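Local structure of glucose 1-dehydrogenase (2B5W) at residues 84-89 against 132-137; 155-160 against 299-304; 245-250 against 268-273; 264-269 against 293-298. The protein catalyses the zinc- and NAD(P)+-dependent oxidation of D-glucose and several other aldose sugars, with a preference for NADP+, and works as a homodimer. The protein carries 1 engineered substitution. One frame throughout, in Å; residues are numbered along the deposited sequence.

Contact 1 of 4, residues 84-89 against 132-137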
# COMPACT_ATOMS: atom_id res chain seq x y z
N VAL A 84 -22.22 8.94 19.62
CA VAL A 84 -21.00 9.57 19.17
C VAL A 84 -21.20 9.98 17.72
O VAL A 84 -21.53 9.15 16.86
CB VAL A 84 -19.81 8.57 19.26
CG1 VAL A 84 -18.60 9.14 18.62
CG2 VAL A 84 -19.54 8.21 20.73
N PRO A 85 -20.98 11.25 17.40
CA PRO A 85 -21.09 11.70 16.00
C PRO A 85 -19.84 11.41 15.18
O PRO A 85 -18.70 11.54 15.68
CB PRO A 85 -21.25 13.24 16.15
CG PRO A 85 -20.46 13.55 17.38
CD PRO A 85 -20.63 12.36 18.32
N THR A 86 -20.03 11.11 13.89
CA THR A 86 -18.91 11.10 12.97
C THR A 86 -18.54 12.57 12.70
O THR A 86 -19.24 13.50 13.11
CB THR A 86 -19.22 10.40 11.65
OG1 THR A 86 -20.25 11.16 10.98
CG2 THR A 86 -19.76 9.00 11.87
N VAL A 87 -17.43 12.74 12.04
CA VAL A 87 -16.82 14.05 11.86
C VAL A 87 -17.14 14.72 10.53
O VAL A 87 -17.30 15.94 10.47
CB VAL A 87 -15.30 13.91 12.03
CG1 VAL A 87 -14.61 15.26 11.90
CG2 VAL A 87 -14.98 13.33 13.43
N ARG A 88 -17.26 13.94 9.44
CA ARG A 88 -17.40 14.59 8.14
C ARG A 88 -18.83 14.86 7.77
O ARG A 88 -19.72 14.06 8.00
CB ARG A 88 -16.71 13.77 7.05
CG ARG A 88 -15.22 13.90 7.08
CD ARG A 88 -14.46 13.21 5.98
NE ARG A 88 -13.03 13.48 6.09
CZ ARG A 88 -12.14 13.18 5.15
NH1 ARG A 88 -12.54 12.57 4.04
NH2 ARG A 88 -10.87 13.52 5.29
N ARG A 89 -19.01 16.03 7.18
CA ARG A 89 -20.31 16.50 6.68
C ARG A 89 -20.11 17.05 5.28
O ARG A 89 -19.01 17.47 4.90
CB ARG A 89 -20.88 17.57 7.60
CG ARG A 89 -21.13 17.08 9.02
CD ARG A 89 -22.31 16.14 9.18
NE ARG A 89 -22.51 15.77 10.57
CZ ARG A 89 -21.83 14.78 11.19
NH1 ARG A 89 -20.97 14.04 10.55
NH2 ARG A 89 -22.06 14.55 12.45
N GLU A 132 -29.15 11.68 11.90
CA GLU A 132 -29.10 10.38 12.57
C GLU A 132 -28.14 9.41 11.91
O GLU A 132 -27.53 8.57 12.59
CB GLU A 132 -30.47 9.74 12.71
CG GLU A 132 -31.14 9.43 11.39
CD GLU A 132 -32.49 8.73 11.53
OE1 GLU A 132 -32.64 7.91 12.45
OE2 GLU A 132 -33.40 9.02 10.72
N LYS A 133 -27.92 9.52 10.61
CA LYS A 133 -27.03 8.62 9.91
C LYS A 133 -25.57 8.79 10.31
O LYS A 133 -24.77 7.91 10.06
CB LYS A 133 -27.17 8.80 8.39
CG LYS A 133 -26.69 10.14 7.87
CD LYS A 133 -27.15 10.36 6.40
CE LYS A 133 -26.37 9.49 5.44
NZ LYS A 133 -26.78 9.66 4.00
N TYR A 134 -25.25 9.93 10.93
CA TYR A 134 -23.90 10.23 11.42
C TYR A 134 -23.82 10.22 12.95
O TYR A 134 -22.81 10.66 13.50
CB TYR A 134 -23.40 11.58 10.89
CG TYR A 134 -23.42 11.67 9.37
CD1 TYR A 134 -22.94 10.63 8.60
CD2 TYR A 134 -23.98 12.75 8.72
CE1 TYR A 134 -22.97 10.69 7.22
CE2 TYR A 134 -24.01 12.81 7.34
CZ TYR A 134 -23.52 11.76 6.60
OH TYR A 134 -23.56 11.77 5.19
N LEU A 135 -24.86 9.72 13.61
CA LEU A 135 -24.84 9.51 15.05
C LEU A 135 -24.76 8.01 15.27
O LEU A 135 -25.64 7.27 14.82
CB LEU A 135 -26.09 10.08 15.74
CG LEU A 135 -26.12 11.61 15.77
CD1 LEU A 135 -27.43 12.18 16.20
CD2 LEU A 135 -24.96 12.17 16.63
N VAL A 136 -23.73 7.58 15.99
CA VAL A 136 -23.53 6.17 16.26
C VAL A 136 -23.90 5.88 17.70
O VAL A 136 -23.28 6.39 18.63
CB VAL A 136 -22.08 5.76 15.98
CG1 VAL A 136 -21.90 4.26 16.26
CG2 VAL A 136 -21.66 6.14 14.57
N ARG A 137 -24.93 5.07 17.92
CA ARG A 137 -25.26 4.67 19.26
C ARG A 137 -24.14 3.80 19.80
O ARG A 137 -23.59 2.96 19.08
CB ARG A 137 -26.56 3.86 19.25
CG ARG A 137 -27.79 4.75 18.98
CD ARG A 137 -29.06 3.96 18.61
NE ARG A 137 -28.91 3.47 17.26
CZ ARG A 137 -29.85 2.81 16.57
NH1 ARG A 137 -31.02 2.53 17.11
NH2 ARG A 137 -29.57 2.43 15.34
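The carbonyl oxygen of Tyr134 takes two contacts from 84-89: the N-H of Thr86, lying in the carbonyl plane (N to O 2.8 Å), and the CA-H of Pro85, whose CA is 3.2 Å from the same Tyr134 O. Beyond it, Val84 and Val136 form an antiparallel hydrogen-bonded pair, Val84 O receiving Val136 N at 2.8 Å and Val84 N reaching Val136 O. Pro85 and Leu135 follow as a non-hydrogen-bonded pair, with Pro85 CB against Leu135 CD2 (3.9 Å). Where the strand pairing ends, Tyr134 CB sits against Thr86 OG1 and the Arg89 guanidinium, which are bonded to each other. Thr86 OG1 approaches Tyr134 CB to 3.2 Å, its chi1 of 65° setting it between the backbone N and carbonyl carbon. Arg89 runs past Tyr134 in the opposite direction, bent at chi2 (-72°), and the guanidinium lies over Tyr134 CB, its plane 21° from that of the ring. NH1 of Arg89 is held by Arg88 O at 2.8 Å and by Thr86 OG1 at 3.0 Å, weak bonds run from NH1 and NH2 to Thr86 O, and NH2 also bonds to Ser130; together they help fix the group's rotation. Through the two residue pairs, strand 82-85 joins strand 135-137 at one margin of the mixed sheet of the GroES-like catalytic domain. Phe309 of helix 306-318 packs on Val84, Thr86 and Val136, and Phe128 of strand 127-131 touches Pro85.

Contact 2 of 4, residues 155-160 against 299-304. With NAP (NADP nicotinamide-adenine-dinucleotide phosphate), chain I.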
# COMPACT_ATOMS: atom_id res chain seq x y z
N THR A 155 -8.00 4.45 14.12
CA THR A 155 -7.18 3.27 14.01
C THR A 155 -7.93 2.11 13.38
O THR A 155 -7.34 1.37 12.60
CB THR A 155 -6.62 2.91 15.39
OG1 THR A 155 -5.72 3.98 15.72
CG2 THR A 155 -5.80 1.62 15.33
N GLU A 156 -9.19 1.94 13.70
CA GLU A 156 -9.94 0.85 13.10
C GLU A 156 -9.92 1.00 11.57
O GLU A 156 -9.78 0.01 10.86
CB GLU A 156 -11.37 0.81 13.59
CG GLU A 156 -11.57 0.52 15.07
CD GLU A 156 -11.36 -0.92 15.51
OE1 GLU A 156 -11.04 -1.80 14.68
OE2 GLU A 156 -11.54 -1.14 16.71
N LYS A 157 -10.10 2.21 11.05
CA LYS A 157 -10.07 2.38 9.61
C LYS A 157 -8.67 2.10 9.05
O LYS A 157 -8.52 1.40 8.05
CB LYS A 157 -10.49 3.79 9.18
CG LYS A 157 -10.32 4.00 7.66
CD LYS A 157 -10.66 5.38 7.15
CE LYS A 157 -10.11 5.56 5.73
NZ LYS A 157 -10.57 6.82 5.14
N ALA A 158 -7.63 2.65 9.68
CA ALA A 158 -6.31 2.49 9.17
C ALA A 158 -5.92 1.02 9.12
O ALA A 158 -5.31 0.58 8.17
CB ALA A 158 -5.29 3.32 9.97
N LEU A 159 -6.24 0.27 10.18
CA LEU A 159 -5.94 -1.16 10.21
C LEU A 159 -6.76 -1.86 9.12
O LEU A 159 -6.26 -2.75 8.44
CB LEU A 159 -6.24 -1.78 11.58
CG LEU A 159 -5.44 -1.18 12.74
CD1 LEU A 159 -5.76 -1.86 14.05
CD2 LEU A 159 -3.95 -1.23 12.50
N GLU A 160 -8.02 -1.48 8.94
CA GLU A 160 -8.83 -2.12 7.88
C GLU A 160 -8.12 -2.01 6.51
O GLU A 160 -8.01 -3.00 5.77
CB GLU A 160 -10.21 -1.49 7.80
CG GLU A 160 -11.16 -2.26 6.89
CD GLU A 160 -12.51 -1.61 6.68
OE1 GLU A 160 -12.61 -0.36 6.64
OE2 GLU A 160 -13.47 -2.37 6.42
N VAL A 299 0.29 2.37 3.23
CA VAL A 299 -1.08 2.77 3.09
C VAL A 299 -1.36 3.98 3.99
O VAL A 299 -1.22 3.90 5.22
CB VAL A 299 -2.04 1.61 3.42
CG1 VAL A 299 -3.48 2.02 3.21
CG2 VAL A 299 -1.77 0.37 2.59
N GLY A 300 -1.81 5.08 3.39
CA GLY A 300 -2.23 6.23 4.16
C GLY A 300 -3.70 6.18 4.46
O GLY A 300 -4.50 5.59 3.74
N SER A 301 -4.08 6.78 5.59
CA SER A 301 -5.47 6.75 6.03
C SER A 301 -5.83 8.02 6.75
O SER A 301 -5.00 8.53 7.55
CB SER A 301 -5.70 5.55 6.98
OG SER A 301 -7.04 5.36 7.31
N VAL A 302 -7.05 8.48 6.54
CA VAL A 302 -7.58 9.64 7.26
C VAL A 302 -9.03 9.44 7.58
O VAL A 302 -9.78 8.79 6.82
CB VAL A 302 -7.29 10.94 6.52
CG1 VAL A 302 -7.95 11.00 5.15
CG2 VAL A 302 -7.66 12.14 7.37
N ASN A 303 -9.46 9.97 8.73
CA ASN A 303 -10.86 9.95 9.12
C ASN A 303 -11.32 8.50 9.35
O ASN A 303 -10.48 7.59 9.53
CB ASN A 303 -11.68 10.78 8.08
CG ASN A 303 -13.09 11.14 8.56
OD1 ASN A 303 -13.27 11.90 9.55
ND2 ASN A 303 -14.07 10.65 7.86
N SER A 304 -12.62 8.29 9.38
CA SER A 304 -13.25 7.01 9.71
C SER A 304 -14.72 7.18 9.53
O SER A 304 -15.23 8.31 9.46
CB SER A 304 -12.90 6.57 11.16
OG SER A 304 -13.34 7.57 12.09
PA NAP I . 0.68 14.10 19.19
O1A NAP I . 1.30 15.36 18.78
O2A NAP I . 0.02 14.17 20.57
O5B NAP I . 1.74 12.93 19.24
C5B NAP I . 2.82 12.80 18.35
C4B NAP I . 3.87 12.14 19.21
O4B NAP I . 4.92 11.74 18.37
C3B NAP I . 4.45 13.07 20.29
O3B NAP I . 4.29 12.55 21.61
C2B NAP I . 5.93 13.20 19.90
O2B NAP I . 6.84 13.16 20.99
C1B NAP I . 6.14 11.99 19.03
N9A NAP I . 7.18 12.23 18.04
C8A NAP I . 7.19 13.21 17.08
N7A NAP I . 8.33 13.09 16.37
C5A NAP I . 9.07 12.07 16.91
C6A NAP I . 10.31 11.50 16.61
N6A NAP I . 11.12 11.99 15.64
N1A NAP I . 10.77 10.44 17.36
C2A NAP I . 10.01 9.91 18.38
N3A NAP I . 8.78 10.46 18.69
C4A NAP I . 8.32 11.51 17.96
O3 NAP I . -0.53 13.73 18.22
PN NAP I . -1.64 12.55 18.30
O1N NAP I . -1.09 11.30 18.90
O2N NAP I . -2.97 13.06 18.75
O5D NAP I . -1.55 12.45 16.71
C5D NAP I . -0.48 11.77 16.09
C4D NAP I . -0.40 12.11 14.60
O4D NAP I . -1.59 11.60 13.98
C3D NAP I . -0.37 13.61 14.31
O3D NAP I . 0.53 13.90 13.26
C2D NAP I . -1.81 13.92 13.92
O2D NAP I . -1.99 15.07 13.14
C1D NAP I . -2.19 12.63 13.19
N1N NAP I . -3.62 12.29 13.18
C2N NAP I . -4.10 11.88 11.97
C3N NAP I . -5.39 11.45 11.87
C7N NAP I . -5.77 10.84 10.55
O7N NAP I . -7.14 10.62 10.46
N7N NAP I . -4.82 10.58 9.61
C4N NAP I . -6.26 11.46 12.96
C5N NAP I . -5.76 11.87 14.19
C6N NAP I . -4.42 12.26 14.30
P2B NAP I . 7.33 14.54 21.76
O1X NAP I . 6.25 15.16 22.48
O2X NAP I . 8.46 14.01 22.68
O3X NAP I . 7.91 15.50 20.72
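The nicotinamide end of the NADP site is built here, where strand 297-300 of the Rossmann domain runs out into a loop beside helix 149-164. Lys157 spans the contact. With CG anti to the backbone N (chi1 175°) and the rest of the chain extended, it passes alongside the loop: CD lies 3.3 Å from Asn303 O, CE lies 3.5 Å from Ser301 OG, and NZ donates to Val302 O at 2.7 Å, in the carbonyl plane. The ammonium also forms a salt bridge with Asp105. Next to it on the helix, Ala158 CB meets Ser301 CB at 3.8 Å. On the cofactor side the same loop reads the carboxamide at both ends: NAP N7N donates to Ser301 O (2.9 Å), and Asn303 N donates to NAP O7N (3.0 Å). Val302 CG2 packs 3.5 Å from NAP O7N. Ser304 OG bonds to Ser153, earlier on the same helix. No partner is found for the buried Ser301 OG or Asn303 O. Gripping Val302 O from the helix side, the lysine is second-shell to the cofactor, behind the Val302-Asn303 peptide, and its charge would probably polarise that peptide and strengthen Asn303 N as a donor to the carboxamide.

Contact 3 of 4, residues 245-250 against 268-273. With NAP (NADP nicotinamide-adenine-dinucleotide phosphate), chain I.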
# COMPACT_ATOMS: atom_id res chain seq x y z
N PHE A 245 4.22 -5.14 11.04
CA PHE A 245 3.24 -4.07 10.91
C PHE A 245 3.82 -2.83 11.57
O PHE A 245 4.31 -2.91 12.70
CB PHE A 245 1.91 -4.41 11.56
CG PHE A 245 0.91 -3.33 11.41
CD1 PHE A 245 0.57 -2.86 10.15
CD2 PHE A 245 0.33 -2.69 12.50
CE1 PHE A 245 -0.31 -1.84 10.00
CE2 PHE A 245 -0.55 -1.68 12.33
CZ PHE A 245 -0.85 -1.25 11.07
N ILE A 246 3.82 -1.72 10.85
CA ILE A 246 4.17 -0.42 11.43
C ILE A 246 3.00 0.54 11.30
O ILE A 246 2.36 0.61 10.25
CB ILE A 246 5.43 0.13 10.74
CG1 ILE A 246 6.61 -0.79 11.07
CG2 ILE A 246 5.68 1.57 11.18
CD1 ILE A 246 7.93 -0.40 10.39
N TYR A 247 2.67 1.23 12.38
CA TYR A 247 1.68 2.28 12.41
C TYR A 247 2.37 3.57 12.75
O TYR A 247 2.88 3.72 13.86
CB TYR A 247 0.66 1.94 13.50
CG TYR A 247 -0.59 2.77 13.56
CD1 TYR A 247 -0.58 4.03 14.16
CD2 TYR A 247 -1.80 2.29 13.07
CE1 TYR A 247 -1.73 4.78 14.27
CE2 TYR A 247 -2.95 3.06 13.17
CZ TYR A 247 -2.91 4.29 13.76
OH TYR A 247 -4.03 5.09 13.91
N GLU A 248 2.37 4.50 11.81
CA GLU A 248 3.01 5.78 12.00
C GLU A 248 2.04 6.83 12.52
O GLU A 248 1.03 7.12 11.90
CB GLU A 248 3.66 6.22 10.70
CG GLU A 248 4.28 7.60 10.74
CD GLU A 248 3.28 8.72 10.52
OE1 GLU A 248 2.47 8.63 9.55
OE2 GLU A 248 3.24 9.70 11.30
N ALA A 249 2.36 7.41 13.67
CA ALA A 249 1.54 8.42 14.33
C ALA A 249 2.42 9.50 14.98
O ALA A 249 2.20 9.88 16.13
CB ALA A 249 0.64 7.76 15.35
N THR A 250 3.44 9.94 14.24
CA THR A 250 4.30 11.02 14.69
C THR A 250 4.15 12.29 13.89
O THR A 250 4.46 13.38 14.37
CB THR A 250 5.78 10.62 14.59
OG1 THR A 250 6.09 10.23 13.24
CG2 THR A 250 6.12 9.47 15.48
N VAL A 268 3.41 -4.24 6.06
CA VAL A 268 2.78 -3.01 5.68
C VAL A 268 2.95 -1.93 6.75
O VAL A 268 2.88 -2.23 7.94
CB VAL A 268 1.30 -3.21 5.31
CG1 VAL A 268 0.50 -3.87 6.44
CG2 VAL A 268 0.64 -1.90 4.89
N GLY A 269 3.16 -0.70 6.32
CA GLY A 269 3.08 0.45 7.17
C GLY A 269 1.84 1.26 6.88
O GLY A 269 1.54 1.58 5.73
N ALA A 270 1.10 1.54 7.94
CA ALA A 270 -0.01 2.46 7.91
C ALA A 270 0.50 3.84 8.28
O ALA A 270 1.18 3.99 9.29
CB ALA A 270 -1.06 2.03 8.88
N LEU A 271 0.13 4.85 7.50
CA LEU A 271 0.59 6.22 7.73
C LEU A 271 -0.60 7.05 8.16
O LEU A 271 -1.63 7.07 7.46
CB LEU A 271 1.24 6.81 6.47
CG LEU A 271 2.39 6.01 5.88
CD1 LEU A 271 2.86 6.72 4.62
CD2 LEU A 271 3.55 5.83 6.87
N LEU A 272 -0.51 7.72 9.33
CA LEU A 272 -1.56 8.58 9.87
C LEU A 272 -1.13 10.04 9.99
O LEU A 272 -1.94 10.95 10.07
CB LEU A 272 -2.04 8.12 11.23
CG LEU A 272 -2.97 6.90 11.29
CD1 LEU A 272 -4.34 7.20 10.72
CD2 LEU A 272 -2.32 5.66 10.66
N GLY A 273 0.17 10.26 10.02
CA GLY A 273 0.70 11.59 10.31
C GLY A 273 0.44 12.62 9.25
O GLY A 273 0.36 12.29 8.05
PA NAP I . 0.68 14.10 19.19
O1A NAP I . 1.30 15.36 18.78
O2A NAP I . 0.02 14.17 20.57
O5B NAP I . 1.74 12.93 19.24
C5B NAP I . 2.82 12.80 18.35
C4B NAP I . 3.87 12.14 19.21
O4B NAP I . 4.92 11.74 18.37
C3B NAP I . 4.45 13.07 20.29
O3B NAP I . 4.29 12.55 21.61
C2B NAP I . 5.93 13.20 19.90
O2B NAP I . 6.84 13.16 20.99
C1B NAP I . 6.14 11.99 19.03
N9A NAP I . 7.18 12.23 18.04
C8A NAP I . 7.19 13.21 17.08
N7A NAP I . 8.33 13.09 16.37
C5A NAP I . 9.07 12.07 16.91
C6A NAP I . 10.31 11.50 16.61
N6A NAP I . 11.12 11.99 15.64
N1A NAP I . 10.77 10.44 17.36
C2A NAP I . 10.01 9.91 18.38
N3A NAP I . 8.78 10.46 18.69
C4A NAP I . 8.32 11.51 17.96
O3 NAP I . -0.53 13.73 18.22
PN NAP I . -1.64 12.55 18.30
O1N NAP I . -1.09 11.30 18.90
O2N NAP I . -2.97 13.06 18.75
O5D NAP I . -1.55 12.45 16.71
C5D NAP I . -0.48 11.77 16.09
C4D NAP I . -0.40 12.11 14.60
O4D NAP I . -1.59 11.60 13.98
C3D NAP I . -0.37 13.61 14.31
O3D NAP I . 0.53 13.90 13.26
C2D NAP I . -1.81 13.92 13.92
O2D NAP I . -1.99 15.07 13.14
C1D NAP I . -2.19 12.63 13.19
N1N NAP I . -3.62 12.29 13.18
C2N NAP I . -4.10 11.88 11.97
C3N NAP I . -5.39 11.45 11.87
C7N NAP I . -5.77 10.84 10.55
O7N NAP I . -7.14 10.62 10.46
N7N NAP I . -4.82 10.58 9.61
C4N NAP I . -6.26 11.46 12.96
C5N NAP I . -5.76 11.87 14.19
C6N NAP I . -4.42 12.26 14.30
P2B NAP I . 7.33 14.54 21.76
O1X NAP I . 6.25 15.16 22.48
O2X NAP I . 8.46 14.01 22.68
O3X NAP I . 7.91 15.50 20.72
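Glu248 reaches from its own strand to the loop after the adjacent strand, at Leu272 and Gly273. Its CB lies 3.9 Å from Leu271 CD2; CG is anti to the backbone N (chi1 176°), and the bend at chi2 (-82°) turns the carboxylate back toward 268-273. There OE1 receives Gly273 N on its syn side at 2.9 Å and, weakly, Leu272 N; His288 of the second subunit also bonds to OE1. OE2 takes Thr250 N on its anti side at 3.0 Å and the amide of Gly251. Gly273 CA packs 3.3 Å from Glu248 OE2. Behind the carboxylate the strands pair in parallel through Ile246 N to Val268 O, Ala270 N to Ile246 O, Glu248 N to Ala270 O (2.8 Å and nearly straight) and, last, Leu272 N to Glu248 O. The strand axes lie 13° apart in direction. On the face bearing Phe245, Tyr247 and Ala270, the Phe245 ring lies beside Val268 and touches Ala270 CB through CZ. Leu272 CD2 makes a CH-pi contact over the Tyr247 ring, 3.7 Å from its centroid, while Tyr247 OH bonds to Thr155. These are adjacent strands in the Rossmann sheet, at the strand ends that receive the cofactor, where Leu272 O accepts NAP N7N at 2.9 Å. Since one buried carboxylate gathers backbone amides from both loops and an imidazole across the dimer, it ties cofactor-binding backbone to the subunit interface, and those donors would be expected to stabilise its negative charge.

Contact 4 of 4, residues 264-269 against 293-298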
# COMPACT_ATOMS: atom_id res chain seq x y z
N ALA A 264 9.41 -5.97 8.10
CA ALA A 264 9.71 -7.35 7.72
C ALA A 264 9.24 -7.54 6.27
O ALA A 264 8.36 -6.80 5.81
CB ALA A 264 9.00 -8.36 8.62
N PRO A 265 9.83 -8.50 5.56
CA PRO A 265 9.31 -8.83 4.23
C PRO A 265 7.80 -9.07 4.29
O PRO A 265 7.29 -9.68 5.26
CB PRO A 265 10.05 -10.11 3.88
CG PRO A 265 11.37 -9.92 4.57
CD PRO A 265 10.98 -9.36 5.91
N ASN A 266 7.10 -8.54 3.29
CA ASN A 266 5.66 -8.72 3.14
C ASN A 266 4.86 -7.87 4.13
O ASN A 266 3.65 -7.98 4.17
CB ASN A 266 5.23 -10.19 3.22
CG ASN A 266 6.09 -11.07 2.36
OD1 ASN A 266 6.55 -10.65 1.30
ND2 ASN A 266 6.35 -12.29 2.83
N GLY A 267 5.53 -7.01 4.88
CA GLY A 267 4.85 -6.17 5.87
C GLY A 267 4.16 -4.95 5.24
O GLY A 267 4.33 -4.62 4.06
N VAL A 268 3.41 -4.24 6.06
CA VAL A 268 2.78 -3.01 5.68
C VAL A 268 2.95 -1.93 6.75
O VAL A 268 2.88 -2.23 7.94
CB VAL A 268 1.30 -3.21 5.31
CG1 VAL A 268 0.50 -3.87 6.44
CG2 VAL A 268 0.64 -1.90 4.89
N GLY A 269 3.16 -0.70 6.32
CA GLY A 269 3.08 0.45 7.17
C GLY A 269 1.84 1.26 6.88
O GLY A 269 1.54 1.58 5.73
N LEU A 293 11.28 -5.76 -3.90
CA LEU A 293 11.86 -7.07 -3.70
C LEU A 293 11.28 -7.85 -2.51
O LEU A 293 11.37 -9.08 -2.48
CB LEU A 293 13.39 -6.95 -3.58
CG LEU A 293 14.11 -6.55 -4.89
CD1 LEU A 293 15.61 -6.74 -4.72
CD2 LEU A 293 13.62 -7.31 -6.08
N HIS A 294 10.71 -7.13 -1.54
CA HIS A 294 10.14 -7.78 -0.37
C HIS A 294 8.64 -7.55 -0.24
O HIS A 294 8.08 -7.69 0.84
CB HIS A 294 10.92 -7.36 0.88
CG HIS A 294 12.19 -8.14 1.08
ND1 HIS A 294 13.26 -7.63 1.78
CD2 HIS A 294 12.54 -9.40 0.72
CE1 HIS A 294 14.22 -8.54 1.83
NE2 HIS A 294 13.81 -9.62 1.20
N ASN A 295 7.99 -7.23 -1.35
CA ASN A 295 6.53 -7.21 -1.41
C ASN A 295 5.92 -6.42 -0.26
O ASN A 295 5.01 -6.92 0.42
CB ASN A 295 5.96 -8.64 -1.34
CG ASN A 295 6.41 -9.58 -2.48
OD1 ASN A 295 7.26 -10.51 -2.27
ND2 ASN A 295 5.81 -9.41 -3.62
N LYS A 296 6.38 -5.20 -0.05
CA LYS A 296 5.90 -4.36 1.04
C LYS A 296 4.86 -3.35 0.57
O LYS A 296 4.76 -3.02 -0.62
CB LYS A 296 7.07 -3.63 1.70
CG LYS A 296 7.98 -4.53 2.47
CD LYS A 296 9.30 -3.85 2.90
CE LYS A 296 10.11 -4.80 3.73
NZ LYS A 296 11.35 -4.14 4.25
N ALA A 297 4.09 -2.81 1.52
CA ALA A 297 3.09 -1.79 1.24
C ALA A 297 3.15 -0.64 2.21
O ALA A 297 3.54 -0.80 3.37
CB ALA A 297 1.67 -2.41 1.26
N LEU A 298 2.80 0.54 1.71
CA LEU A 298 2.50 1.70 2.53
C LEU A 298 1.09 2.15 2.19
O LEU A 298 0.74 2.30 1.04
CB LEU A 298 3.45 2.86 2.23
CG LEU A 298 4.89 2.66 2.65
CD1 LEU A 298 5.75 3.86 2.19
CD2 LEU A 298 4.99 2.50 4.16
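Parallel pairing of the last two strands of this chain's Rossmann sheet begins here, strand 267-271 entering from a type II turn (Ala264 to Gly267) and strand 297-300 from a helix that ends in a Schellman motif with Asn295 at C-prime. Three backbone hydrogen bonds join them: Asn266 N to His294 O (2.8 Å), Ala297 N to Gly267 O (3.1 Å) and Gly269 N to Ala297 O (3.0 Å). CA-H groups add to these, as Asn266 CA meets Asn295 O at 3.3 Å. Among apolar groups, Val268 CG2 rests on Ala297 CB, and Leu298 CD2 approaches the backbone of Gly269. Polar side chains find partners beyond the two segments. Asn266 ND2 bonds to Met106 O of the second subunit, and His294 uses ND1 for Glu290 and NE2 for Asp109 N of that subunit. Lys296, extended beyond CG, lays CE 3.4 Å from Ala264 O, while its NZ forms a salt bridge with Glu290 and bonds to Val260 O and Leu263 O. Ala297 and Leu298 pair antiparallel with a strand of the second subunit, carrying the sheet across the dimer. At the turn, Pro265 CG sits over the centre of the His294 ring in a CH-pi contact, 3.9 Å from the centroid and 5° off the ring normal.

In the fold
Contacts 2, 3 and 4 belong to one parallel Rossmann sheet: contacts 3 and 4 share Val268 and Gly269 on strand 267-271, and contacts 2 and 4 share strand 297-300. Backbone bonds stitch them together, with Val299 N 2.9 Å from Gly269 O and Val299 O 2.8 Å from Leu271 N. Contacts 2 and 3, their centres about 10 Å apart, both hold the carboxamide of NADP, whereas contact 4 lies toward the other strand ends; all three touch the second subunit. Contact 1 is in the GroES-like domain, its centre about 17 Å from that of contact 2; the domains meet where Arg88 CD packs 3.2 Å from Asn303 ND2, beside the substrate-binding Glu114.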